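Side-chain contact in protein-glutamine gamma-glutamyltransferase (Pagrus major, PDB 1G0D), which cross-links proteins in a calcium-dependent manner, probably joining the side chains of peptide-bound glutamines to lysines or other primary amines: residues Q257-K261 and A262-P266. Numbering follows the deposited sequence.
Sequences QQWSK and AGVRP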
loop_
_atom_site.group_PDB
_atom_site.type_symbol
_atom_site.label_atom_id
_atom_site.label_comp_id
_atom_site.label_asym_id
_atom_site.label_seq_id
_atom_site.Cartn_x
_atom_site.Cartn_y
_atom_site.Cartn_z
ATOM N N GLN A 257 -8.222 -13.552 -2.344
ATOM C CA GLN A 257 -8.880 -14.837 -2.524
ATOM C C GLN A 257 -10.378 -14.693 -2.226
ATOM O O GLN A 257 -11.212 -15.292 -2.909
ATOM C CB GLN A 257 -8.245 -15.925 -1.639
ATOM C CG GLN A 257 -6.743 -16.193 -1.862
ATOM C CD GLN A 257 -6.390 -16.943 -3.187
ATOM O OE1 GLN A 257 -7.244 -17.152 -4.057
ATOM N NE2 GLN A 257 -5.115 -17.342 -3.330
ATOM N N GLN A 258 -10.717 -13.873 -1.233
ATOM C CA GLN A 258 -12.114 -13.643 -0.840
ATOM C C GLN A 258 -12.917 -12.950 -1.942
ATOM O O GLN A 258 -14.038 -13.342 -2.233
ATOM C CB GLN A 258 -12.145 -12.807 0.433
ATOM C CG GLN A 258 -13.499 -12.726 1.096
ATOM C CD GLN A 258 -13.478 -12.004 2.463
ATOM O OE1 GLN A 258 -14.284 -11.084 2.690
ATOM N NE2 GLN A 258 -12.569 -12.426 3.375
ATOM N N TRP A 259 -12.334 -11.903 -2.528
ATOM C CA TRP A 259 -12.928 -11.150 -3.635
ATOM C C TRP A 259 -13.237 -12.078 -4.847
ATOM O O TRP A 259 -14.309 -12.030 -5.449
ATOM C CB TRP A 259 -11.940 -10.061 -4.072
ATOM C CG TRP A 259 -12.333 -9.348 -5.320
ATOM C CD1 TRP A 259 -13.204 -8.299 -5.417
ATOM C CD2 TRP A 259 -11.850 -9.594 -6.662
ATOM N NE1 TRP A 259 -13.298 -7.871 -6.731
ATOM C CE2 TRP A 259 -12.482 -8.646 -7.514
ATOM C CE3 TRP A 259 -10.952 -10.514 -7.222
ATOM C CZ2 TRP A 259 -12.240 -8.599 -8.890
ATOM C CZ3 TRP A 259 -10.710 -10.462 -8.596
ATOM C CH2 TRP A 259 -11.353 -9.507 -9.411
ATOM N N SER A 260 -12.275 -12.909 -5.225
ATOM C CA SER A 260 -12.468 -13.812 -6.337
ATOM C C SER A 260 -13.373 -14.979 -5.957
ATOM O O SER A 260 -14.285 -15.329 -6.677
ATOM C CB SER A 260 -11.128 -14.355 -6.787
ATOM O OG SER A 260 -11.336 -15.364 -7.748
ATOM N N LYS A 261 -13.090 -15.603 -4.825
ATOM C CA LYS A 261 -13.891 -16.721 -4.362
ATOM C C LYS A 261 -15.373 -16.385 -4.397
ATOM O O LYS A 261 -16.166 -17.191 -4.863
ATOM C CB LYS A 261 -13.505 -17.099 -2.932
ATOM C CG LYS A 261 -12.975 -18.504 -2.766
ATOM C CD LYS A 261 -11.670 -18.698 -3.533
ATOM C CE LYS A 261 -10.784 -19.718 -2.847
ATOM N NZ LYS A 261 -10.342 -19.168 -1.543
ATOM N N ALA A 262 -15.742 -15.200 -3.889
ATOM C CA ALA A 262 -17.141 -14.722 -3.828
ATOM C C ALA A 262 -17.741 -14.283 -5.139
ATOM O O ALA A 262 -18.827 -13.743 -5.142
ATOM C CB ALA A 262 -17.255 -13.566 -2.855
ATOM N N GLY A 263 -17.036 -14.493 -6.240
ATOM C CA GLY A 263 -17.535 -14.087 -7.541
ATOM C C GLY A 263 -17.227 -12.620 -7.816
ATOM O O GLY A 263 -18.042 -11.906 -8.380
ATOM N N VAL A 264 -16.041 -12.159 -7.442
ATOM C CA VAL A 264 -15.714 -10.769 -7.659
ATOM C C VAL A 264 -16.776 -9.923 -6.906
ATOM O O VAL A 264 -17.801 -9.472 -7.449
ATOM C CB VAL A 264 -15.665 -10.488 -9.174
ATOM C CG1 VAL A 264 -15.415 -9.035 -9.430
ATOM C CG2 VAL A 264 -14.539 -11.280 -9.780
ATOM N N ARG A 265 -16.488 -9.725 -5.621
ATOM C CA ARG A 265 -17.358 -9.007 -4.733
ATOM C C ARG A 265 -16.558 -8.149 -3.771
ATOM O O ARG A 265 -15.845 -8.697 -2.945
ATOM C CB ARG A 265 -18.127 -10.026 -3.940
ATOM C CG ARG A 265 -19.568 -10.047 -4.227
ATOM C CD ARG A 265 -20.239 -10.728 -3.068
ATOM N NE ARG A 265 -21.622 -11.073 -3.366
ATOM C CZ ARG A 265 -21.996 -12.121 -4.097
ATOM N NH1 ARG A 265 -23.291 -12.337 -4.313
ATOM N NH2 ARG A 265 -21.089 -12.956 -4.608
ATOM N N PRO A 266 -16.705 -6.799 -3.823
ATOM C CA PRO A 266 -15.952 -5.939 -2.909
ATOM C C PRO A 266 -15.863 -6.548 -1.522
ATOM O O PRO A 266 -16.851 -7.035 -0.992
ATOM C CB PRO A 266 -16.741 -4.634 -2.924
ATOM C CG PRO A 266 -17.202 -4.539 -4.314
ATOM C CD PRO A 266 -17.575 -5.991 -4.700
#
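V264 covers one face of the W259 indole: its CG2 sits over the six-membered ring in a CH-pi contact, 3.8 Å from the centroid, while its CA lies above the same face nearer the rim. The other branch, CG1, comes close to CZ2, CE2 and NE1, and is 3.2 Å from W259 CZ2 at its nearest. Around the pyrrole part, R265 N and P266 N approach obliquely. The other flat group, the R265 guanidinium, meets the A262 carbonyl at its edge and in its plane; the hydrogen bond from R265 NH2 to A262 O is modelled very short, so its exact length is doubtful. W259 reaches V264 because its CG is anti to the backbone N (chi1 172°), so that the two side chains run side by side.

The backbone that brings them together is a Schellman motif ending the helix, with W259 and V264 as the apolar pair flanking it. G263 takes a positive phi, where a CB would jam against the preceding carbonyl, and its N bonds to S260 O at 2.9 Å. The six-residue bond, V264 N to W259 O, is weak for all its 2.6 Å, because the N-H points poorly (117°); R265 N also donates to W259 O, at 3.2 Å. One residue before G263, A262 N still makes the i to i+4 helical bond to Q258 O. Replacing W259 by an alanine is likely to leave both V264 methyls without their ring and the R229 carbonyl without its indole N-H.

W259 NE1 is taken by the carbonyl of R229 and S260 OG by E190. The contact thus finishes helix 253-261 near the surface of the catalytic domain, packed through W259 and V264 against helix 184-193, before the chain runs on to strand 269-270.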